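Local atomic coordinates of probable LRR receptor-like serine/threonine-protein kinase At4g26540 (Arabidopsis thaliana, PDB entry 5HZ0), a protein that serves as a plant cell-surface receptor for RGF peptide hormones, which maintain the root stem cell niche, and pairs with SERK co-receptors once the peptide is bound. Residues G148-P151 with W152-N156; I187-T191 with S192-G196; L403-G407 with N408-G412; T466-K469 with S470-F473. The protein carries 5 engineered substitutions. All blocks are in the same frame, centred on the assembly; numbering follows the deposited sequence.

Four short pieces of one leucine-rich-repeat solenoid, the extracellular part of the receptor, illustrate how bends in the coil are held by residues close in sequence. They follow in series along the chain: contact 1 in the loop between strands 145-147 and 162-164, contact 2 leaving strand 186-188, contact 3 leaving strand 402-404, and contact 4 leading into strand 473-475. Contacts 1 and 2 lie with centres about 14 Å apart, contacts 3 and 4 about 21 Å apart, and the two pairs sit on opposite sides of the chain's centre. Contacts 2 and 3, about 44 Å between centres, both adjoin the row of parallel strands and include peptide-recognition residues, so hormone recognition spans many repeats.

Contact 1 (G148-P151 with W152-N156); sequences GELP and WEIGN
Pro151 and Ile154 are joined by a backbone hydrogen bond, Ile154 N to Pro151 O at 3.0 Å, that closes the first turn of the 3-10 segment 152-156. In this leucine-rich repeat the chain turns a corner at Gly148, crosses through Leu150 and Pro151, and winds into that short helical turn before heading back to strand 162-164. The bond is nearly straight at the hydrogen (164°), yet the donor stands above the carbonyl plane of Pro151. Further 3-10 bonds, Gly155 N to Trp152 O and Asn156 N to Glu153 O, continue the winding.

The side chains follow the turn. Ile154 sets CG1 anti to its own nitrogen (chi1 -159°), which places CG2 between the backbone N and the carbonyl carbon; from there CG2 lies 3.4 Å from Pro151 O and meets the Leu150 methyl CD2 at 4.2 Å. The two aliphatic chains cross at about a right angle, a modest apolar touch in the buried interior of the repeat, where Leu150 also packs on Leu165. Pro151, equally buried, packs on Glu124 and Ile125 of the preceding repeat.

The CA-CB bond of Trp152 leads away from segment 148-151, and its side chain packs on Pro175; its carbonyl O accepts a hydrogen bond from Ser177 OG, tying the turn to the following repeat. Glu153 has its chain bent at chi2 (77°), which folds the carboxylate back beside the proline. One oxygen, OE2, forms a salt bridge with Arg127, while the other, OE1, rests 3.8 Å from Pro151 CB.

Contact 2 (I187-T191 with S192-G196); sequences IAIYT and SLLSG
This is a local apolar contact round a bend: Ile189 meets Leu194 where the chain leaves strand 186-188 of the leucine-rich-repeat solenoid and turns toward the weakly bonded strand at about 193-194. The CG2 methyl of Ile189 and the CD1 methyl of Leu194 are 4.0 Å apart, and their side chains cross at about a right angle. At a chi1 of -38°, Ile189 keeps CG1 beside its backbone N and CG2 anti to it, which turns the CG2 methyl to the Leu194 side. Leu165 and Leu174 also pack against Ile189.

Beside Ile189, Ser192 brings OG to 4.2 Å from Ile189 CG2; that hydroxyl is hydrogen-bonded to Thr168 O of the preceding repeat. From the following repeat, Asn216 spans the bend: its ND2 bonds Ile189 O, and its OD1 bonds Leu194 N.

The CA-CB bond of Tyr190 leads away from segment 192-196. Thr191 OG1 lies in the plane of the Tyr190 ring, at the edge, and is hydrogen-bonded to Gln215. The Tyr190 ring stacks with Tyr214, and its hydroxyl hydrogen-bonds the backbone of the bound peptide. The bend thus separates two chemistries, with aliphatic groups turned into the solenoid and a tyrosine directed at the hormone.

Contact 3 (L403-G407 with N408-G412); sequences LRLNG and NRLAG
Asn408 reaches back to Leu405 across Asn406 and Gly407. Its CB, 3.3 Å from Gly407 C largely through the peptide link, leads to CG, equally close to Gly407 O. With CG anti to the carbonyl carbon (chi1 -72°), the amide extends back over the bend. OD1 accepts a hydrogen bond from Leu386 N in the preceding repeat. ND2 donates to Leu405 O at 2.8 Å in an almost straight bond (163°); the acceptor lies in the amide plane, whereas the donor stands well above the carbonyl plane. ND2 also bonds Leu381 O, so three backbone partners grip the buried amide and fix its rotation.

This is the asparagine position of a leucine-rich repeat, which here binds the turn after strand 402-404 to the repeat before it. A leucine in its place would probably leave Leu386 N, Leu381 O and Leu405 O without this partner and weaken the hold between the repeats.

Beside the amide, Leu410 directs CD1 at Leu405 CB, 3.7 Å away, the side chains crossing at about a right angle. Arg404 donates a weak hydrogen bond from NE to Asn406 OD1 and forms salt bridges through NH2 with Asp428 and through NH1 with the bound peptide.

Contact 4 (T466-K469 with S470-F473); sequences TLPK and SLKF
Leu471, with its chi1 of -86° and an extended chi2 of 166°, directs CD1 back over Pro468, while Ser470, at chi1 59°, holds OG between its backbone N and carbonyl carbon, on the side of the proline CB. Both groups belong to a type I beta turn, Pro468 to Leu471, that brings the chain round to strand 473-475 of the leucine-rich-repeat solenoid. The turn is closed by a weak hydrogen bond from Leu471 N to Pro468 O at 3.3 Å.

Around that bond the leucine side chain lies along the same carbonyl: Leu471 CB comes to 3.5 Å from Pro468 O, with CG and CD1 scarcely farther off. The methyl then continues to the proline ring, where Leu471 CD1 meets Pro468 CD at 3.9 Å and lies nearly as close to Pro468 CG. Leu467 adds its CB at 4.1 Å from the same Leu471 methyl. One methyl therefore touches both the first residue of the turn and the residue before it. Leu448 and Leu451 of the preceding repeat also pack on Leu471, making this small apolar cluster part of the packing between successive coils.

Lys469, at the second position of the turn, has a CA-CB bond leading away from segment 470-473 and an extended chain beyond CG. Ser470 OG is hydrogen-bonded to the backbone oxygens of Leu448 and Glu446, and lies 4.2 Å from Pro468 CB.

Contact 1 (G148-P151 with W152-N156)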
loop_
_atom_site.group_PDB
_atom_site.type_symbol
_atom_site.label_atom_id
_atom_site.label_comp_id
_atom_site.label_asym_id
_atom_site.label_seq_id
_atom_site.Cartn_x
_atom_site.Cartn_y
_atom_site.Cartn_z
ATOM N N GLY A 148 -8.890 -8.125 -27.735
ATOM C CA GLY A 148 -8.309 -7.983 -29.047
ATOM C C GLY A 148 -7.274 -6.896 -29.038
ATOM O O GLY A 148 -7.108 -6.203 -28.039
ATOM N N GLU A 149 -6.557 -6.762 -30.144
ATOM C CA GLU A 149 -5.605 -5.679 -30.301
ATOM C C GLU A 149 -6.332 -4.392 -30.692
ATOM O O GLU A 149 -7.384 -4.430 -31.327
ATOM C CB GLU A 149 -4.557 -6.039 -31.358
ATOM C CG GLU A 149 -3.440 -6.940 -30.857
ATOM C CD GLU A 149 -2.241 -6.979 -31.800
ATOM O OE1 GLU A 149 -1.101 -7.197 -31.329
ATOM O OE2 GLU A 149 -2.439 -6.807 -33.017
ATOM N N LEU A 150 -5.774 -3.250 -30.313
ATOM C CA LEU A 150 -6.314 -1.981 -30.774
ATOM C C LEU A 150 -6.134 -1.952 -32.287
ATOM O O LEU A 150 -5.016 -2.098 -32.783
ATOM C CB LEU A 150 -5.587 -0.807 -30.105
ATOM C CG LEU A 150 -6.021 0.614 -30.467
ATOM C CD1 LEU A 150 -7.440 0.914 -29.980
ATOM C CD2 LEU A 150 -5.027 1.630 -29.918
ATOM N N PRO A 151 -7.237 -1.787 -33.030
ATOM C CA PRO A 151 -7.128 -1.888 -34.489
ATOM C C PRO A 151 -6.278 -0.789 -35.106
ATOM O O PRO A 151 -6.298 0.361 -34.676
ATOM C CB PRO A 151 -8.580 -1.781 -34.965
ATOM C CG PRO A 151 -9.285 -1.058 -33.866
ATOM C CD PRO A 151 -8.610 -1.475 -32.594
ATOM N N TRP A 152 -5.520 -1.184 -36.117
ATOM C CA TRP A 152 -4.664 -0.302 -36.882
ATOM C C TRP A 152 -5.426 0.953 -37.343
ATOM O O TRP A 152 -4.918 2.096 -37.289
ATOM C CB TRP A 152 -4.142 -1.094 -38.077
ATOM C CG TRP A 152 -3.210 -0.342 -38.909
ATOM C CD1 TRP A 152 -3.500 0.330 -40.058
ATOM C CD2 TRP A 152 -1.814 -0.162 -38.673
ATOM N NE1 TRP A 152 -2.365 0.924 -40.552
ATOM C CE2 TRP A 152 -1.312 0.633 -39.718
ATOM C CE3 TRP A 152 -0.934 -0.591 -37.674
ATOM C CZ2 TRP A 152 0.025 1.006 -39.797
ATOM C CZ3 TRP A 152 0.391 -0.214 -37.752
ATOM C CH2 TRP A 152 0.858 0.572 -38.806
ATOM N N GLU A 153 -6.676 0.744 -37.741
ATOM C CA GLU A 153 -7.493 1.818 -38.305
ATOM C C GLU A 153 -7.716 2.994 -37.348
ATOM O O GLU A 153 -8.210 4.045 -37.754
ATOM C CB GLU A 153 -8.828 1.266 -38.785
ATOM C CG GLU A 153 -8.721 0.409 -40.049
ATOM C CD GLU A 153 -8.172 -1.001 -39.812
ATOM O OE1 GLU A 153 -7.953 -1.405 -38.645
ATOM O OE2 GLU A 153 -7.967 -1.705 -40.816
ATOM N N ILE A 154 -7.351 2.822 -36.081
ATOM C CA ILE A 154 -7.478 3.904 -35.118
ATOM C C ILE A 154 -6.674 5.119 -35.561
ATOM O O ILE A 154 -6.986 6.240 -35.170
ATOM C CB ILE A 154 -7.030 3.499 -33.702
ATOM C CG1 ILE A 154 -7.652 4.443 -32.671
ATOM C CG2 ILE A 154 -5.510 3.517 -33.586
ATOM C CD1 ILE A 154 -9.140 4.406 -32.664
ATOM N N GLY A 155 -5.660 4.902 -36.396
ATOM C CA GLY A 155 -4.830 6.011 -36.828
ATOM C C GLY A 155 -5.568 6.934 -37.777
ATOM O O GLY A 155 -5.094 8.019 -38.126
ATOM N N ASN A 156 -6.743 6.505 -38.207
ATOM C CA ASN A 156 -7.500 7.281 -39.170
ATOM C C ASN A 156 -8.469 8.230 -38.511
ATOM O O ASN A 156 -9.101 9.050 -39.182
ATOM C CB ASN A 156 -8.221 6.367 -40.155
ATOM C CG ASN A 156 -7.264 5.692 -41.105
ATOM O OD1 ASN A 156 -6.337 6.328 -41.604
ATOM N ND2 ASN A 156 -7.458 4.396 -41.337
#

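Contact 2 (I187-T191 with S192-G196)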
loop_
_atom_site.group_PDB
_atom_site.type_symbol
_atom_site.label_atom_id
_atom_site.label_comp_id
_atom_site.label_asym_id
_atom_site.label_seq_id
_atom_site.Cartn_x
_atom_site.Cartn_y
_atom_site.Cartn_z
ATOM N N ILE A 187 -4.062 9.478 -23.809
ATOM C CA ILE A 187 -4.243 8.066 -24.099
ATOM C C ILE A 187 -4.274 7.282 -22.774
ATOM O O ILE A 187 -3.250 7.155 -22.092
ATOM C CB ILE A 187 -3.105 7.527 -25.004
ATOM C CG1 ILE A 187 -3.150 8.194 -26.374
ATOM C CG2 ILE A 187 -3.201 5.991 -25.163
ATOM C CD1 ILE A 187 -2.054 7.739 -27.313
ATOM N N ALA A 188 -5.446 6.780 -22.387
ATOM C CA ALA A 188 -5.519 6.003 -21.151
ATOM C C ALA A 188 -5.893 4.547 -21.408
ATOM O O ALA A 188 -7.074 4.191 -21.564
ATOM C CB ALA A 188 -6.521 6.637 -20.187
ATOM N N ILE A 189 -4.882 3.684 -21.399
ATOM C CA ILE A 189 -5.168 2.266 -21.463
ATOM C C ILE A 189 -4.356 1.593 -20.380
ATOM O O ILE A 189 -3.273 1.065 -20.642
ATOM C CB ILE A 189 -4.733 1.736 -22.848
ATOM C CG1 ILE A 189 -5.062 2.783 -23.933
ATOM C CG2 ILE A 189 -5.380 0.390 -23.157
ATOM C CD1 ILE A 189 -4.770 2.350 -25.369
ATOM N N TYR A 190 -4.976 1.432 -19.217
ATOM C CA TYR A 190 -4.261 0.993 -18.033
ATOM C C TYR A 190 -5.055 -0.095 -17.334
ATOM O O TYR A 190 -6.291 -0.126 -17.437
ATOM C CB TYR A 190 -3.957 2.164 -17.078
ATOM C CG TYR A 190 -5.158 2.966 -16.613
ATOM C CD1 TYR A 190 -5.957 2.526 -15.574
ATOM C CD2 TYR A 190 -5.474 4.198 -17.206
ATOM C CE1 TYR A 190 -7.044 3.264 -15.147
ATOM C CE2 TYR A 190 -6.559 4.947 -16.790
ATOM C CZ TYR A 190 -7.343 4.472 -15.761
ATOM O OH TYR A 190 -8.430 5.207 -15.346
ATOM N N THR A 191 -4.342 -0.979 -16.630
ATOM C CA THR A 191 -4.956 -2.139 -16.005
ATOM C C THR A 191 -5.666 -2.950 -17.084
ATOM O O THR A 191 -6.863 -3.216 -17.018
ATOM C CB THR A 191 -5.905 -1.718 -14.879
ATOM O OG1 THR A 191 -5.317 -0.619 -14.157
ATOM C CG2 THR A 191 -6.182 -2.886 -13.929
ATOM N N SER A 192 -4.899 -3.289 -18.109
ATOM C CA SER A 192 -5.366 -4.050 -19.264
ATOM C C SER A 192 -4.391 -5.187 -19.567
ATOM O O SER A 192 -3.599 -5.579 -18.705
ATOM C CB SER A 192 -5.564 -3.155 -20.490
ATOM O OG SER A 192 -6.800 -2.461 -20.420
ATOM N N LEU A 193 -4.544 -5.788 -20.741
ATOM C CA LEU A 193 -3.698 -6.903 -21.196
ATOM C C LEU A 193 -2.553 -6.602 -22.181
ATOM O O LEU A 193 -2.007 -7.524 -22.773
ATOM C CB LEU A 193 -4.548 -8.094 -21.660
ATOM C CG LEU A 193 -5.439 -8.636 -20.535
ATOM C CD1 LEU A 193 -6.206 -9.878 -20.969
ATOM C CD2 LEU A 193 -4.628 -8.910 -19.280
ATOM N N LEU A 194 -2.252 -5.335 -22.431
ATOM C CA LEU A 194 -1.191 -4.979 -23.392
ATOM C C LEU A 194 0.185 -5.621 -23.159
ATOM O O LEU A 194 0.632 -5.764 -22.021
ATOM C CB LEU A 194 -0.993 -3.474 -23.421
ATOM C CG LEU A 194 -2.157 -2.582 -23.834
ATOM C CD1 LEU A 194 -1.736 -1.137 -23.630
ATOM C CD2 LEU A 194 -2.557 -2.850 -25.293
ATOM N N SER A 195 0.851 -5.982 -24.255
ATOM C CA SER A 195 2.225 -6.490 -24.221
ATOM C C SER A 195 2.989 -6.010 -25.448
ATOM O O SER A 195 2.436 -5.326 -26.303
ATOM C CB SER A 195 2.276 -8.031 -24.117
ATOM O OG SER A 195 1.168 -8.677 -24.753
ATOM N N GLY A 196 4.262 -6.367 -25.548
ATOM C CA GLY A 196 5.095 -5.783 -26.582
ATOM C C GLY A 196 5.519 -4.370 -26.209
ATOM O O GLY A 196 5.118 -3.837 -25.165
#

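Contact 3 (L403-G407 with N408-G412)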
loop_
_atom_site.group_PDB
_atom_site.type_symbol
_atom_site.label_atom_id
_atom_site.label_comp_id
_atom_site.label_asym_id
_atom_site.label_seq_id
_atom_site.Cartn_x
_atom_site.Cartn_y
_atom_site.Cartn_z
ATOM N N LEU A 403 8.090 5.953 14.110
ATOM C CA LEU A 403 9.536 6.077 14.222
ATOM C C LEU A 403 10.215 4.694 14.217
ATOM O O LEU A 403 9.959 3.857 15.098
ATOM C CB LEU A 403 9.900 6.797 15.521
ATOM C CG LEU A 403 11.410 7.001 15.702
ATOM C CD1 LEU A 403 11.970 7.947 14.637
ATOM C CD2 LEU A 403 11.768 7.501 17.100
ATOM N N ARG A 404 11.052 4.429 13.217
ATOM C CA ARG A 404 11.790 3.166 13.211
ATOM C C ARG A 404 13.275 3.391 12.984
ATOM O O ARG A 404 13.704 3.764 11.883
ATOM C CB ARG A 404 11.214 2.246 12.150
ATOM C CG ARG A 404 9.718 2.039 12.299
ATOM C CD ARG A 404 9.280 0.797 11.581
ATOM N NE ARG A 404 9.917 -0.373 12.184
ATOM C CZ ARG A 404 9.791 -1.617 11.732
ATOM N NH1 ARG A 404 9.045 -1.866 10.657
ATOM N NH2 ARG A 404 10.416 -2.606 12.360
ATOM N N LEU A 405 14.033 3.217 14.067
ATOM C CA LEU A 405 15.492 3.341 14.074
ATOM C C LEU A 405 16.222 1.999 14.169
ATOM O O LEU A 405 17.444 1.954 14.309
ATOM C CB LEU A 405 15.960 4.304 15.168
ATOM C CG LEU A 405 15.387 5.722 15.112
ATOM C CD1 LEU A 405 16.053 6.604 16.159
ATOM C CD2 LEU A 405 15.552 6.314 13.735
ATOM N N ASN A 406 15.450 0.918 14.148
ATOM C CA ASN A 406 15.957 -0.426 14.410
ATOM C C ASN A 406 16.991 -0.952 13.407
ATOM O O ASN A 406 16.957 -0.606 12.231
ATOM C CB ASN A 406 14.789 -1.408 14.587
ATOM C CG ASN A 406 13.859 -1.435 13.398
ATOM O OD1 ASN A 406 13.009 -0.565 13.248
ATOM N ND2 ASN A 406 14.004 -2.447 12.548
ATOM N N GLY A 407 17.919 -1.786 13.878
ATOM C CA GLY A 407 18.933 -2.339 12.997
ATOM C C GLY A 407 20.051 -1.377 12.650
ATOM O O GLY A 407 20.413 -1.205 11.480
ATOM N N ASN A 408 20.592 -0.744 13.685
ATOM C CA ASN A 408 21.742 0.144 13.568
ATOM C C ASN A 408 22.698 -0.073 14.749
ATOM O O ASN A 408 22.589 -1.075 15.461
ATOM C CB ASN A 408 21.294 1.613 13.501
ATOM C CG ASN A 408 20.636 1.969 12.180
ATOM O OD1 ASN A 408 21.313 2.113 11.169
ATOM N ND2 ASN A 408 19.314 2.110 12.184
ATOM N N ARG A 409 23.681 0.813 14.889
ATOM C CA ARG A 409 24.643 0.822 16.010
ATOM C C ARG A 409 24.404 1.852 17.111
ATOM O O ARG A 409 25.353 2.227 17.813
ATOM C CB ARG A 409 26.108 0.826 15.542
ATOM C CG ARG A 409 26.616 -0.544 15.103
ATOM C CD ARG A 409 28.129 -0.568 14.894
ATOM N NE ARG A 409 28.576 0.261 13.780
ATOM C CZ ARG A 409 29.453 1.255 13.905
ATOM N NH1 ARG A 409 29.969 1.532 15.096
ATOM N NH2 ARG A 409 29.820 1.963 12.844
ATOM N N LEU A 410 23.203 2.430 17.156
ATOM C CA LEU A 410 22.914 3.559 18.062
ATOM C C LEU A 410 23.328 3.316 19.516
ATOM O O LEU A 410 23.074 2.251 20.059
ATOM C CB LEU A 410 21.427 3.909 17.995
ATOM C CG LEU A 410 20.910 4.312 16.608
ATOM C CD1 LEU A 410 19.389 4.438 16.611
ATOM C CD2 LEU A 410 21.567 5.594 16.100
ATOM N N ALA A 411 23.962 4.312 20.142
ATOM C CA ALA A 411 24.496 4.159 21.507
ATOM C C ALA A 411 23.901 5.145 22.511
ATOM O O ALA A 411 23.120 6.020 22.145
ATOM C CB ALA A 411 26.023 4.259 21.508
ATOM N N GLY A 412 24.288 5.010 23.775
ATOM C CA GLY A 412 23.730 5.833 24.832
ATOM C C GLY A 412 22.287 5.547 25.225
ATOM O O GLY A 412 21.665 4.599 24.740
#

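Contact 4 (T466-K469 with S470-F473)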
loop_
_atom_site.group_PDB
_atom_site.type_symbol
_atom_site.label_atom_id
_atom_site.label_comp_id
_atom_site.label_asym_id
_atom_site.label_seq_id
_atom_site.Cartn_x
_atom_site.Cartn_y
_atom_site.Cartn_z
ATOM N N THR A 466 6.458 3.963 34.531
ATOM C CA THR A 466 7.410 4.278 33.492
ATOM C C THR A 466 6.770 4.131 32.114
ATOM O O THR A 466 7.310 4.621 31.132
ATOM C CB THR A 466 8.659 3.377 33.620
ATOM O OG1 THR A 466 9.117 3.400 34.977
ATOM C CG2 THR A 466 9.782 3.843 32.703
ATOM N N LEU A 467 5.605 3.489 32.035
ATOM C CA LEU A 467 5.016 3.195 30.724
ATOM C C LEU A 467 3.596 3.738 30.510
ATOM O O LEU A 467 2.777 3.716 31.420
ATOM C CB LEU A 467 5.062 1.687 30.459
ATOM C CG LEU A 467 6.470 1.089 30.294
ATOM C CD1 LEU A 467 6.436 -0.431 30.090
ATOM C CD2 LEU A 467 7.236 1.779 29.160
ATOM N N PRO A 468 3.306 4.234 29.295
ATOM C CA PRO A 468 1.971 4.766 28.989
ATOM C C PRO A 468 0.913 3.686 28.875
ATOM O O PRO A 468 1.171 2.628 28.307
ATOM C CB PRO A 468 2.161 5.470 27.640
ATOM C CG PRO A 468 3.409 4.935 27.083
ATOM C CD PRO A 468 4.280 4.560 28.244
ATOM N N LYS A 469 -0.286 3.977 29.366
ATOM C CA LYS A 469 -1.318 2.956 29.530
ATOM C C LYS A 469 -2.054 2.635 28.229
ATOM O O LYS A 469 -2.944 1.786 28.190
ATOM C CB LYS A 469 -2.303 3.388 30.616
ATOM C CG LYS A 469 -1.648 3.641 31.973
ATOM C CD LYS A 469 -2.706 3.769 33.059
ATOM C CE LYS A 469 -2.128 4.264 34.377
ATOM N NZ LYS A 469 -3.164 4.236 35.453
ATOM N N SER A 470 -1.671 3.322 27.162
ATOM C CA SER A 470 -2.253 3.086 25.848
ATOM C C SER A 470 -1.524 1.994 25.075
ATOM O O SER A 470 -1.942 1.646 23.969
ATOM C CB SER A 470 -2.228 4.379 25.031
ATOM O OG SER A 470 -0.897 4.848 24.892
ATOM N N LEU A 471 -0.438 1.476 25.660
ATOM C CA LEU A 471 0.386 0.419 25.045
ATOM C C LEU A 471 -0.365 -0.864 24.674
ATOM O O LEU A 471 -1.168 -1.396 25.432
ATOM C CB LEU A 471 1.641 0.106 25.884
ATOM C CG LEU A 471 2.800 1.061 25.529
ATOM C CD1 LEU A 471 3.942 1.055 26.532
ATOM C CD2 LEU A 471 3.307 0.777 24.112
ATOM N N LYS A 472 -0.099 -1.318 23.463
ATOM C CA LYS A 472 -0.677 -2.518 22.909
ATOM C C LYS A 472 0.434 -3.566 22.827
ATOM O O LYS A 472 0.278 -4.713 23.303
ATOM C CB LYS A 472 -1.302 -2.250 21.541
ATOM C CG LYS A 472 -2.651 -1.516 21.578
ATOM C CD LYS A 472 -3.410 -1.763 20.273
ATOM C CE LYS A 472 -4.438 -0.683 19.986
ATOM N NZ LYS A 472 -5.552 -0.726 20.968
ATOM N N PHE A 473 1.515 -3.186 22.143
ATOM C CA PHE A 473 2.655 -4.063 21.928
ATOM C C PHE A 473 3.880 -3.624 22.746
ATOM O O PHE A 473 4.289 -2.466 22.695
ATOM C CB PHE A 473 2.978 -4.115 20.428
ATOM C CG PHE A 473 4.110 -5.057 20.064
ATOM C CD1 PHE A 473 5.436 -4.661 20.193
ATOM C CD2 PHE A 473 3.842 -6.335 19.573
ATOM C CE1 PHE A 473 6.468 -5.515 19.853
ATOM C CE2 PHE A 473 4.870 -7.189 19.234
ATOM C CZ PHE A 473 6.185 -6.775 19.376
#